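Local atomic coordinates of pollen receptor-like kinase 3 (Arabidopsis thaliana, PDB entry 5WLS), a protein that probably relays signals at the pollen surface as a receptor-like kinase, through a leucine-rich-repeat extracellular domain structurally similar to that of the SERK co-receptors. Residues R6-V11 and I46-L51; R69-D74 and F86-L91; S133-A138 and E153-T158; G176-T181 and C199-N204. One frame throughout, in Å; residues are numbered along the deposited sequence.

Contact 1. Residues R6-V11 and I46-L51; sequences RFKRSV and IHVTRL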
loop_
_atom_site.group_PDB
_atom_site.type_symbol
_atom_site.label_atom_id
_atom_site.label_comp_id
_atom_site.label_asym_id
_atom_site.label_seq_id
_atom_site.Cartn_x
_atom_site.Cartn_y
_atom_site.Cartn_z
ATOM N N ARG A 6 20.525 0.780 -6.560
ATOM C CA ARG A 6 20.845 2.109 -7.069
ATOM C C ARG A 6 20.338 2.327 -8.494
ATOM O O ARG A 6 20.341 3.468 -8.965
ATOM C CB ARG A 6 22.349 2.387 -7.001
ATOM C CG ARG A 6 22.640 3.887 -7.104
ATOM C CD ARG A 6 23.753 4.257 -8.055
ATOM N NE ARG A 6 24.282 5.591 -7.769
ATOM C CZ ARG A 6 24.929 6.343 -8.655
ATOM N NH1 ARG A 6 25.129 5.894 -9.885
ATOM N NH2 ARG A 6 25.377 7.544 -8.311
ATOM N N PHE A 7 19.830 1.285 -9.158
ATOM C CA PHE A 7 18.886 1.504 -10.251
ATOM C C PHE A 7 17.672 2.241 -9.726
ATOM O O PHE A 7 17.223 3.232 -10.309
ATOM C CB PHE A 7 18.422 0.179 -10.878
ATOM C CG PHE A 7 19.482 -0.593 -11.617
ATOM C CD1 PHE A 7 20.705 -0.030 -11.946
ATOM C CD2 PHE A 7 19.225 -1.898 -12.009
ATOM C CE1 PHE A 7 21.654 -0.776 -12.621
ATOM C CE2 PHE A 7 20.165 -2.640 -12.691
ATOM C CZ PHE A 7 21.382 -2.077 -12.999
ATOM N N LYS A 8 17.138 1.764 -8.600
ATOM C CA LYS A 8 15.907 2.317 -8.058
ATOM C C LYS A 8 16.121 3.730 -7.534
ATOM O O LYS A 8 15.241 4.588 -7.671
ATOM C CB LYS A 8 15.378 1.401 -6.956
ATOM C CG LYS A 8 13.955 1.685 -6.540
ATOM C CD LYS A 8 13.926 2.479 -5.250
ATOM C CE LYS A 8 12.508 2.685 -4.766
ATOM N NZ LYS A 8 12.479 3.511 -3.532
ATOM N N ARG A 9 17.281 3.996 -6.934
ATOM C CA ARG A 9 17.570 5.357 -6.496
ATOM C C ARG A 9 17.667 6.334 -7.661
ATOM O O ARG A 9 17.330 7.515 -7.501
ATOM C CB ARG A 9 18.870 5.377 -5.697
ATOM C CG ARG A 9 19.334 6.758 -5.348
ATOM C CD ARG A 9 19.874 6.809 -3.949
ATOM N NE ARG A 9 18.866 6.600 -2.913
ATOM C CZ ARG A 9 18.450 7.550 -2.084
ATOM N NH1 ARG A 9 18.907 8.782 -2.212
ATOM N NH2 ARG A 9 17.548 7.279 -1.156
ATOM N N SER A 10 18.075 5.858 -8.832
ATOM C CA SER A 10 18.376 6.729 -9.961
ATOM C C SER A 10 17.142 6.976 -10.821
ATOM O O SER A 10 17.154 6.748 -12.029
ATOM C CB SER A 10 19.505 6.127 -10.785
ATOM O OG SER A 10 19.904 6.994 -11.834
ATOM N N VAL A 11 16.053 7.430 -10.203
ATOM C CA VAL A 11 14.899 7.852 -10.985
ATOM C C VAL A 11 14.725 9.369 -10.897
ATOM O O VAL A 11 15.061 10.081 -11.849
ATOM C CB VAL A 11 13.634 7.055 -10.594
ATOM C CG1 VAL A 11 13.207 7.240 -9.127
ATOM C CG2 VAL A 11 12.521 7.407 -11.545
ATOM N N ILE A 46 12.678 -1.427 2.288
ATOM C CA ILE A 46 13.108 -0.104 1.850
ATOM C C ILE A 46 12.227 0.920 2.548
ATOM O O ILE A 46 10.996 0.847 2.462
ATOM C CB ILE A 46 13.029 0.056 0.320
ATOM C CG1 ILE A 46 14.043 -0.860 -0.370
ATOM C CG2 ILE A 46 13.256 1.508 -0.078
ATOM C CD1 ILE A 46 13.902 -0.901 -1.879
ATOM N N HIS A 47 12.854 1.864 3.244
ATOM C CA HIS A 47 12.151 2.841 4.076
ATOM C C HIS A 47 12.738 4.220 3.791
ATOM O O HIS A 47 13.624 4.683 4.511
ATOM C CB HIS A 47 12.270 2.451 5.553
ATOM C CG HIS A 47 11.502 3.335 6.488
ATOM N ND1 HIS A 47 11.421 3.085 7.840
ATOM C CD2 HIS A 47 10.798 4.472 6.272
ATOM C CE1 HIS A 47 10.691 4.022 8.417
ATOM N NE2 HIS A 47 10.304 4.878 7.488
ATOM N N VAL A 48 12.237 4.885 2.751
ATOM C CA VAL A 48 12.687 6.228 2.399
ATOM C C VAL A 48 11.468 7.136 2.300
ATOM O O VAL A 48 10.520 6.840 1.562
ATOM C CB VAL A 48 13.511 6.248 1.098
ATOM C CG1 VAL A 48 14.853 5.579 1.326
ATOM C CG2 VAL A 48 12.785 5.545 -0.025
ATOM N N THR A 49 11.486 8.231 3.059
ATOM C CA THR A 49 10.336 9.116 3.188
ATOM C C THR A 49 10.794 10.567 3.165
ATOM O O THR A 49 11.915 10.888 3.569
ATOM C CB THR A 49 9.554 8.852 4.486
ATOM O OG1 THR A 49 10.431 8.984 5.611
ATOM C CG2 THR A 49 8.941 7.461 4.477
ATOM N N ARG A 50 9.905 11.442 2.688
ATOM C CA ARG A 50 10.114 12.892 2.709
ATOM C C ARG A 50 11.379 13.284 1.951
ATOM O O ARG A 50 12.162 14.125 2.399
ATOM C CB ARG A 50 10.166 13.420 4.142
ATOM C CG ARG A 50 9.001 12.987 5.013
ATOM C CD ARG A 50 8.967 13.773 6.309
ATOM N NE ARG A 50 8.028 13.202 7.268
ATOM C CZ ARG A 50 6.757 13.563 7.397
ATOM N NH1 ARG A 50 6.247 14.516 6.630
ATOM N NH2 ARG A 50 5.996 12.969 8.307
ATOM N N LEU A 51 11.586 12.672 0.788
ATOM C CA LEU A 51 12.682 13.046 -0.091
ATOM C C LEU A 51 12.189 13.685 -1.378
ATOM O O LEU A 51 12.995 13.962 -2.273
ATOM C CB LEU A 51 13.556 11.834 -0.414
ATOM C CG LEU A 51 14.387 11.220 0.713
ATOM C CD1 LEU A 51 15.094 9.967 0.216
ATOM C CD2 LEU A 51 15.388 12.208 1.289
#

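Contact 2. Residues R69-D74 and F86-L91; sequences RTIRLD and FKLPGL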
loop_
_atom_site.group_PDB
_atom_site.type_symbol
_atom_site.label_atom_id
_atom_site.label_comp_id
_atom_site.label_asym_id
_atom_site.label_seq_id
_atom_site.Cartn_x
_atom_site.Cartn_y
_atom_site.Cartn_z
ATOM N N ARG A 69 10.587 -7.678 1.697
ATOM C CA ARG A 69 9.280 -7.910 2.283
ATOM C C ARG A 69 8.524 -6.641 2.612
ATOM O O ARG A 69 7.294 -6.699 2.727
ATOM C CB ARG A 69 9.407 -8.740 3.570
ATOM C CG ARG A 69 10.130 -10.069 3.420
ATOM C CD ARG A 69 9.135 -11.194 3.208
ATOM N NE ARG A 69 9.777 -12.490 3.018
ATOM C CZ ARG A 69 10.253 -12.926 1.857
ATOM N NH1 ARG A 69 10.163 -12.167 0.774
ATOM N NH2 ARG A 69 10.818 -14.123 1.779
ATOM N N THR A 70 9.195 -5.501 2.765
ATOM C CA THR A 70 8.497 -4.292 3.179
ATOM C C THR A 70 8.960 -3.105 2.350
ATOM O O THR A 70 10.164 -2.901 2.159
ATOM C CB THR A 70 8.707 -4.000 4.673
ATOM O OG1 THR A 70 10.108 -3.925 4.958
ATOM C CG2 THR A 70 8.078 -5.091 5.529
ATOM N N ILE A 71 7.993 -2.329 1.868
ATOM C CA ILE A 71 8.239 -1.087 1.150
ATOM C C ILE A 71 7.454 0.017 1.845
ATOM O O ILE A 71 6.247 -0.124 2.069
ATOM C CB ILE A 71 7.830 -1.188 -0.333
ATOM C CG1 ILE A 71 8.770 -2.132 -1.085
ATOM C CG2 ILE A 71 7.812 0.192 -0.983
ATOM C CD1 ILE A 71 8.259 -2.548 -2.447
ATOM N N ARG A 72 8.139 1.110 2.184
ATOM C CA ARG A 72 7.517 2.258 2.845
ATOM C C ARG A 72 8.084 3.525 2.209
ATOM O O ARG A 72 9.228 3.908 2.471
ATOM C CB ARG A 72 7.743 2.226 4.352
ATOM C CG ARG A 72 7.489 3.551 5.057
ATOM C CD ARG A 72 7.635 3.420 6.565
ATOM N NE ARG A 72 6.739 4.323 7.282
ATOM C CZ ARG A 72 6.506 4.264 8.590
ATOM N NH1 ARG A 72 7.103 3.339 9.325
ATOM N NH2 ARG A 72 5.681 5.130 9.161
ATOM N N LEU A 73 7.278 4.164 1.368
ATOM C CA LEU A 73 7.669 5.343 0.604
ATOM C C LEU A 73 6.790 6.530 0.964
ATOM O O LEU A 73 6.369 7.298 0.097
ATOM C CB LEU A 73 7.600 5.057 -0.892
ATOM C CG LEU A 73 8.416 3.853 -1.366
ATOM C CD1 LEU A 73 8.067 3.477 -2.781
ATOM C CD2 LEU A 73 9.884 4.179 -1.269
ATOM N N ASP A 74 6.511 6.690 2.259
ATOM C CA ASP A 74 5.543 7.685 2.705
ATOM C C ASP A 74 5.991 9.111 2.408
ATOM O O ASP A 74 7.182 9.425 2.370
ATOM C CB ASP A 74 5.299 7.541 4.210
ATOM C CG ASP A 74 4.636 6.224 4.571
ATOM O OD1 ASP A 74 3.916 5.665 3.716
ATOM O OD2 ASP A 74 4.828 5.742 5.713
ATOM N N PHE A 86 2.241 -6.274 -7.281
ATOM C CA PHE A 86 1.935 -7.699 -7.234
ATOM C C PHE A 86 3.027 -8.567 -7.843
ATOM O O PHE A 86 2.975 -9.792 -7.694
ATOM C CB PHE A 86 0.609 -7.973 -7.947
ATOM C CG PHE A 86 0.540 -7.419 -9.341
ATOM C CD1 PHE A 86 -0.020 -6.176 -9.578
ATOM C CD2 PHE A 86 1.027 -8.147 -10.416
ATOM C CE1 PHE A 86 -0.091 -5.665 -10.859
ATOM C CE2 PHE A 86 0.962 -7.640 -11.698
ATOM C CZ PHE A 86 0.401 -6.399 -11.921
ATOM N N LYS A 87 4.004 -7.973 -8.524
ATOM C CA LYS A 87 5.134 -8.716 -9.059
ATOM C C LYS A 87 6.167 -9.070 -7.999
ATOM O O LYS A 87 7.103 -9.822 -8.291
ATOM C CB LYS A 87 5.775 -7.913 -10.187
ATOM C CG LYS A 87 4.979 -7.921 -11.481
ATOM C CD LYS A 87 5.269 -6.661 -12.274
ATOM C CE LYS A 87 5.214 -6.877 -13.783
ATOM N NZ LYS A 87 4.070 -7.685 -14.285
ATOM N N LEU A 88 6.014 -8.564 -6.780
ATOM C CA LEU A 88 6.900 -8.925 -5.689
ATOM C C LEU A 88 6.203 -9.960 -4.821
ATOM O O LEU A 88 5.282 -9.605 -4.069
ATOM C CB LEU A 88 7.271 -7.691 -4.873
ATOM C CG LEU A 88 7.662 -6.521 -5.777
ATOM C CD1 LEU A 88 7.704 -5.193 -5.033
ATOM C CD2 LEU A 88 9.001 -6.815 -6.429
ATOM N N PRO A 89 6.599 -11.234 -4.879
ATOM C CA PRO A 89 5.761 -12.298 -4.301
ATOM C C PRO A 89 5.740 -12.373 -2.778
ATOM O O PRO A 89 4.722 -12.759 -2.197
ATOM C CB PRO A 89 6.366 -13.572 -4.909
ATOM C CG PRO A 89 7.796 -13.219 -5.191
ATOM C CD PRO A 89 7.785 -11.766 -5.580
ATOM N N GLY A 90 6.830 -12.005 -2.115
ATOM C CA GLY A 90 6.886 -12.087 -0.669
ATOM C C GLY A 90 6.556 -10.791 0.036
ATOM O O GLY A 90 6.892 -10.629 1.211
ATOM N N LEU A 91 5.912 -9.855 -0.652
ATOM C CA LEU A 91 5.687 -8.552 -0.046
ATOM C C LEU A 91 4.663 -8.676 1.071
ATOM O O LEU A 91 3.599 -9.278 0.892
ATOM C CB LEU A 91 5.216 -7.548 -1.098
ATOM C CG LEU A 91 5.256 -6.082 -0.667
ATOM C CD1 LEU A 91 6.677 -5.561 -0.748
ATOM C CD2 LEU A 91 4.361 -5.244 -1.565
#

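Contact 3. Residues S133-A138 and E153-T158; sequences SLMQLA and EIPPLT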
loop_
_atom_site.group_PDB
_atom_site.type_symbol
_atom_site.label_atom_id
_atom_site.label_comp_id
_atom_site.label_asym_id
_atom_site.label_seq_id
_atom_site.Cartn_x
_atom_site.Cartn_y
_atom_site.Cartn_z
ATOM N N SER A 133 -10.385 -8.088 -5.261
ATOM C CA SER A 133 -9.372 -9.037 -4.813
ATOM C C SER A 133 -8.688 -8.572 -3.534
ATOM O O SER A 133 -8.212 -9.402 -2.751
ATOM C CB SER A 133 -8.333 -9.258 -5.912
ATOM O OG SER A 133 -7.721 -8.035 -6.284
ATOM N N LEU A 134 -8.626 -7.257 -3.310
ATOM C CA LEU A 134 -8.063 -6.744 -2.065
ATOM C C LEU A 134 -8.833 -7.263 -0.859
ATOM O O LEU A 134 -8.240 -7.569 0.181
ATOM C CB LEU A 134 -8.059 -5.215 -2.086
ATOM C CG LEU A 134 -7.354 -4.499 -0.934
ATOM C CD1 LEU A 134 -5.885 -4.885 -0.871
ATOM C CD2 LEU A 134 -7.510 -2.995 -1.080
ATOM N N MET A 135 -10.154 -7.373 -0.982
ATOM C CA MET A 135 -10.999 -7.846 0.104
ATOM C C MET A 135 -11.136 -9.364 0.122
ATOM O O MET A 135 -11.940 -9.894 0.895
ATOM C CB MET A 135 -12.380 -7.194 0.012
ATOM C CG MET A 135 -12.339 -5.683 -0.153
ATOM S SD MET A 135 -11.409 -4.845 1.148
ATOM C CE MET A 135 -12.661 -4.690 2.418
ATOM N N GLN A 136 -10.369 -10.071 -0.708
ATOM C CA GLN A 136 -10.296 -11.525 -0.669
ATOM C C GLN A 136 -9.009 -12.021 -0.024
ATOM O O GLN A 136 -8.815 -13.236 0.087
ATOM C CB GLN A 136 -10.423 -12.110 -2.081
ATOM C CG GLN A 136 -11.815 -12.005 -2.694
ATOM C CD GLN A 136 -12.861 -12.796 -1.929
ATOM O OE1 GLN A 136 -12.607 -13.916 -1.483
ATOM N NE2 GLN A 136 -14.047 -12.218 -1.781
ATOM N N LEU A 137 -8.129 -11.115 0.400
ATOM C CA LEU A 137 -6.897 -11.501 1.078
ATOM C C LEU A 137 -7.228 -11.975 2.487
ATOM O O LEU A 137 -7.653 -11.182 3.334
ATOM C CB LEU A 137 -5.917 -10.332 1.114
ATOM C CG LEU A 137 -5.430 -9.781 -0.226
ATOM C CD1 LEU A 137 -4.616 -8.510 -0.017
ATOM C CD2 LEU A 137 -4.623 -10.828 -0.980
ATOM N N ALA A 138 -7.043 -13.272 2.740
ATOM C CA ALA A 138 -7.341 -13.826 4.055
ATOM C C ALA A 138 -6.391 -13.324 5.134
ATOM O O ALA A 138 -6.762 -13.316 6.312
ATOM C CB ALA A 138 -7.304 -15.355 4.000
ATOM N N GLU A 153 -19.381 0.555 -4.798
ATOM C CA GLU A 153 -19.640 -0.176 -3.569
ATOM C C GLU A 153 -18.365 -0.830 -3.052
ATOM O O GLU A 153 -17.446 -1.143 -3.814
ATOM C CB GLU A 153 -20.708 -1.251 -3.783
ATOM C CG GLU A 153 -22.071 -0.716 -4.179
ATOM C CD GLU A 153 -23.058 -1.824 -4.482
ATOM O OE1 GLU A 153 -23.281 -2.116 -5.675
ATOM O OE2 GLU A 153 -23.612 -2.405 -3.524
ATOM N N ILE A 154 -18.324 -1.038 -1.745
ATOM C CA ILE A 154 -17.188 -1.715 -1.119
ATOM C C ILE A 154 -17.317 -3.214 -1.372
ATOM O O ILE A 154 -18.390 -3.784 -1.126
ATOM C CB ILE A 154 -17.140 -1.411 0.374
ATOM C CG1 ILE A 154 -17.005 0.095 0.607
ATOM C CG2 ILE A 154 -15.991 -2.162 1.035
ATOM C CD1 ILE A 154 -17.345 0.526 2.018
ATOM N N PRO A 155 -16.269 -3.878 -1.866
ATOM C CA PRO A 155 -16.370 -5.318 -2.096
ATOM C C PRO A 155 -16.543 -6.059 -0.785
ATOM O O PRO A 155 -16.127 -5.573 0.281
ATOM C CB PRO A 155 -15.024 -5.662 -2.761
ATOM C CG PRO A 155 -14.530 -4.372 -3.319
ATOM C CD PRO A 155 -15.001 -3.322 -2.364
ATOM N N PRO A 156 -17.159 -7.238 -0.809
ATOM C CA PRO A 156 -17.296 -8.015 0.426
ATOM C C PRO A 156 -15.952 -8.561 0.876
ATOM O O PRO A 156 -15.049 -8.800 0.069
ATOM C CB PRO A 156 -18.253 -9.146 0.030
ATOM C CG PRO A 156 -18.052 -9.295 -1.442
ATOM C CD PRO A 156 -17.792 -7.907 -1.958
ATOM N N LEU A 157 -15.831 -8.773 2.183
ATOM C CA LEU A 157 -14.623 -9.328 2.773
ATOM C C LEU A 157 -14.819 -10.818 3.013
ATOM O O LEU A 157 -15.836 -11.233 3.579
ATOM C CB LEU A 157 -14.273 -8.607 4.075
ATOM C CG LEU A 157 -13.106 -9.136 4.906
ATOM C CD1 LEU A 157 -11.781 -8.928 4.199
ATOM C CD2 LEU A 157 -13.094 -8.425 6.237
ATOM N N THR A 158 -13.844 -11.614 2.584
ATOM C CA THR A 158 -13.974 -13.064 2.643
ATOM C C THR A 158 -13.941 -13.561 4.082
ATOM O O THR A 158 -13.171 -13.067 4.911
ATOM C CB THR A 158 -12.863 -13.728 1.829
ATOM O OG1 THR A 158 -12.950 -15.151 1.964
ATOM C CG2 THR A 158 -11.494 -13.253 2.295
#

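Contact 4. Residues G176-T181 and C199-N204; sequences GEIPIT and CGSPLN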
loop_
_atom_site.group_PDB
_atom_site.type_symbol
_atom_site.label_atom_id
_atom_site.label_comp_id
_atom_site.label_asym_id
_atom_site.label_seq_id
_atom_site.Cartn_x
_atom_site.Cartn_y
_atom_site.Cartn_z
ATOM N N GLY A 176 -22.348 2.084 -1.805
ATOM C CA GLY A 176 -23.397 1.148 -1.444
ATOM C C GLY A 176 -23.687 0.972 0.034
ATOM O O GLY A 176 -23.301 1.798 0.865
ATOM N N GLU A 177 -24.393 -0.106 0.364
ATOM C CA GLU A 177 -24.473 -0.554 1.744
ATOM C C GLU A 177 -23.087 -0.994 2.191
ATOM O O GLU A 177 -22.373 -1.672 1.445
ATOM C CB GLU A 177 -25.449 -1.723 1.864
ATOM C CG GLU A 177 -25.600 -2.274 3.277
ATOM C CD GLU A 177 -26.283 -3.628 3.305
ATOM O OE1 GLU A 177 -27.315 -3.770 3.993
ATOM O OE2 GLU A 177 -25.825 -4.528 2.567
ATOM N N ILE A 178 -22.693 -0.603 3.393
ATOM C CA ILE A 178 -21.427 -1.140 3.900
ATOM C C ILE A 178 -21.580 -2.642 4.116
ATOM O O ILE A 178 -22.553 -3.078 4.758
ATOM C CB ILE A 178 -21.012 -0.427 5.184
ATOM C CG1 ILE A 178 -20.420 0.939 4.832
ATOM C CG2 ILE A 178 -20.006 -1.261 5.968
ATOM C CD1 ILE A 178 -19.967 1.730 6.010
ATOM N N PRO A 179 -20.679 -3.463 3.581
ATOM C CA PRO A 179 -20.857 -4.919 3.660
ATOM C C PRO A 179 -20.917 -5.393 5.104
ATOM O O PRO A 179 -20.092 -5.012 5.937
ATOM C CB PRO A 179 -19.620 -5.465 2.936
ATOM C CG PRO A 179 -19.159 -4.339 2.060
ATOM C CD PRO A 179 -19.469 -3.092 2.828
ATOM N N ILE A 180 -21.915 -6.230 5.404
ATOM C CA ILE A 180 -22.024 -6.775 6.750
ATOM C C ILE A 180 -20.915 -7.779 7.041
ATOM O O ILE A 180 -20.650 -8.075 8.212
ATOM C CB ILE A 180 -23.407 -7.413 6.988
ATOM C CG1 ILE A 180 -23.611 -8.638 6.095
ATOM C CG2 ILE A 180 -24.516 -6.388 6.777
ATOM C CD1 ILE A 180 -24.842 -9.441 6.449
ATOM N N THR A 181 -20.264 -8.324 6.005
ATOM C CA THR A 181 -19.034 -9.082 6.221
ATOM C C THR A 181 -18.001 -8.260 6.981
ATOM O O THR A 181 -17.161 -8.823 7.695
ATOM C CB THR A 181 -18.458 -9.565 4.889
ATOM O OG1 THR A 181 -18.549 -8.522 3.912
ATOM C CG2 THR A 181 -19.236 -10.779 4.390
ATOM N N CYS A 199 -24.219 3.940 3.162
ATOM C CA CYS A 199 -25.266 3.715 4.164
ATOM C C CYS A 199 -25.113 2.327 4.781
ATOM O O CYS A 199 -24.157 1.597 4.500
ATOM C CB CYS A 199 -26.676 3.867 3.575
ATOM S SG CYS A 199 -27.053 2.789 2.175
ATOM N N GLY A 200 -26.079 1.970 5.627
ATOM C CA GLY A 200 -26.065 0.686 6.313
ATOM C C GLY A 200 -25.295 0.805 7.606
ATOM O O GLY A 200 -25.635 1.627 8.464
ATOM N N SER A 201 -24.297 -0.059 7.772
ATOM C CA SER A 201 -23.039 0.375 8.364
ATOM C C SER A 201 -22.955 0.313 9.881
ATOM O O SER A 201 -23.878 -0.158 10.556
ATOM C CB SER A 201 -22.764 1.821 7.948
ATOM O OG SER A 201 -22.895 2.004 6.556
ATOM N N PRO A 202 -21.810 0.728 10.438
ATOM C CA PRO A 202 -21.819 1.359 11.766
ATOM C C PRO A 202 -22.325 2.796 11.741
ATOM O O PRO A 202 -22.694 3.319 12.801
ATOM C CB PRO A 202 -20.342 1.301 12.194
ATOM C CG PRO A 202 -19.578 1.157 10.911
ATOM C CD PRO A 202 -20.452 0.346 10.012
ATOM N N LEU A 203 -22.330 3.455 10.580
ATOM C CA LEU A 203 -23.017 4.732 10.438
ATOM C C LEU A 203 -24.507 4.563 10.720
ATOM O O LEU A 203 -25.100 3.511 10.465
ATOM C CB LEU A 203 -22.801 5.316 9.044
ATOM C CG LEU A 203 -21.377 5.331 8.480
ATOM C CD1 LEU A 203 -21.403 5.779 7.024
ATOM C CD2 LEU A 203 -20.455 6.204 9.317
ATOM N N ASN A 204 -25.127 5.631 11.225
ATOM C CA ASN A 204 -26.509 5.594 11.690
ATOM C C ASN A 204 -27.517 5.935 10.603
ATOM O O ASN A 204 -28.559 6.528 10.903
ATOM C CB ASN A 204 -26.672 6.534 12.884
ATOM C CG ASN A 204 -26.306 7.962 12.554
ATOM O OD1 ASN A 204 -25.797 8.239 11.469
ATOM N ND2 ASN A 204 -26.546 8.874 13.488
HETATM O O HOH W 1 -23.452 -2.691 7.375
#

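Contact 1. Residues R6-V11 and I46-L51
Lys8 and Arg9, near the end of helix 3-9, reach with their long side chains to three buried aliphatic residues, Ile46, Val48 and Leu51. The backbones stay well apart, with 10.2 Å between the CA atoms of Arg9 and Val48, and side-chain ends do all the touching. Lys8 brings its NZ to 4.1 Å from CG2 of Val48, the two side chains meeting tip to tip; the same NZ lies 4.1 Å from CG2 of Ile46, those side chains running antiparallel past one another. Arg9 starts out beside the line of approach. Its CG stands anti to the backbone N (chi1 173°), and bends at chi2 and chi3 then carry the guanidinium in. NH2 comes to 4.0 Å from CG1 of Val48, which lies at the guanidinium edge near its plane, and to 3.9 Å from CD1 of Leu51, whose side chain crosses that of Arg9 at about a right angle. No hydrogen bond spans the two segments. The polar end of Arg9 is held elsewhere, by a hydrogen bond from NH1 to Asp17 O and a cation-pi contact with Trp21. The closer-packed side is the wall of Ile46, Val48 and Leu51, which Leu62 and Leu73 extend; on the loose side the helix gives way at Ser10, which is solvent-exposed, as is Arg6. A short helix whose side chains lean on strand 42-47 and the loop that follows is characteristic of the N-terminal cap of a plant leucine-rich-repeat domain, closing the end of its hydrophobic core.

Contact 2. Residues R69-D74 and F86-L91
Arg69 runs its side chain past the carbonyl of Gly90. Starting from CB, 3.9 Å from Gly90 O, the chain passes CG at 4.0 Å and comes closest at CD, 3.1 Å from that oxygen. With the bend at chi2 (-95°) it stays near the turn: NE is 3.9 Å and CZ 4.1 Å from Gly90 O, and at the tip NH1 sits 3.6 Å from Gly90 CA, with the guanidinium set obliquely to it. The lack of a side chain on Gly90 leaves room for that NH1, which makes its hydrogen bond to a residue just beyond the segments. An alanine at Arg69 is likely to strip the cover from the Gly90 carbonyl and leave that hydrogen-bond partner without its mate. Deeper in, Ile71 rests its CD1 against two leucines, 3.7 Å from Leu88 CD1 and 3.8 Å from Leu91 CD1, crossing each at about a right angle; Leu62 packs on it too. Leu88 and Leu91 end a type I turn leading into the next repeat of the solenoid. Backbone hydrogen bonds tie Arg69 to Lys92 and Ser93; with none between the two segments, their chemistry implies apolar contact plus an arginine stem laid along the Gly90 carbonyl.

Contact 3. Residues S133-A138 and E153-T158
Met135 leaves its backbone with CG anti to the carbonyl carbon (chi1 -50°) and then folds at chi2 (-56°) and again at chi3, and this curl lays CG against Pro155, 3.7 Å from its CB, the two side chains crossing at about a right angle. CE ends farther along, 4.4 Å from Ile154 CG2. On the other side of the residue the carbonyl does the work: Thr158 N donates to Met135 O at 3.1 Å, nearly in line with the C=O bond, and the CA-H of Leu157 adds a weaker contact, its CA 3.3 Å from Met135 O. CD1 of Leu157 also closes over this oxygen. The segments are the loops of successive leucine-rich repeats, and Ile154-Pro155 belongs to the Gly-x-Ile-Pro signature of the plant-specific repeat; Ile182 of helix 180-183 packs on Met135, Ile154 and Leu157. On the solvent side Gln136, bent at chi2, swings its amide back over Thr158, setting OE1 3.3 Å from Thr158 CB as the two side chains pass at a slant. Thr158 turns CG2 to Gln136 O at 3.5 Å, while its OG1 is hydrogen-bonded to the backbone N of Gly160.

Contact 4. Residues G176-T181 and C199-N204
Cys199 O is gripped by the opposite backbone: Ile178 N donates to it at 2.9 Å along a fairly straight path (162° at the hydrogen), and the CA-H of Glu177 adds a long, weaker approach, CA lying 3.5 Å from the same oxygen. In return Cys199 N donates to Gly176 O at 3.3 Å, the donor tilted 30° from the carbonyl plane. These two bonds make a single parallel bridge between Glu177 and Cys199. A water extends the pairing by one step, giving a hydrogen bond to Ile178 O and accepting one from Ser201 N at 2.8 Å. Gly176, Ile178 and Pro179 carry the Gly-x-Ile-Pro signature of the plant leucine-rich repeat, here close to the C-terminal end of the solenoid, and the 199-204 segment, tied by the Cys199-Cys207 disulfide, covers it, consistent with a C-terminal cap. Gly200 turns the chain with a positive phi (88°), a conformation in which a side chain would be jammed against the preceding carbonyl. Next to it the buried side chain of Ile178 points at the cap. Its CD1 reaches Pro202 CD at 4.3 Å and Leu203 CD1 at 4.4 Å, and lies against Ser201 CB; Phe192 and Leu198 also pack on this isoleucine. Were Ile178 replaced by an alanine, the space beneath Pro202 and Leu203 would probably be left unfilled, with the cap joined here mainly by backbone bonds. Pro179, next in the chain, is the N-cap residue of helix 180-183.

The four contacts follow one another along the chain, each closing its loop before the next opens, so none nest or cross. Contact 1 closes the N-terminal cap, bringing helix 3-9 to strand 42-47. Contact 2 joins strand 70-72 to the loop ahead of strand 93-95; the two contacts meet where strands 42-47 and 70-72 pair in the long sheet. Contact 3, about 8 Å from contact 2 between nearest atoms, closes the loop holding strands 142-144 and 151-152. It touches contact 4 through Leu157 N and Thr181 OG1, and contact 4 closes the loop holding strand 189-191 at the C-terminal end. Contacts 1 and 4, about 40 Å apart between centres, lie toward the solenoid's two ends.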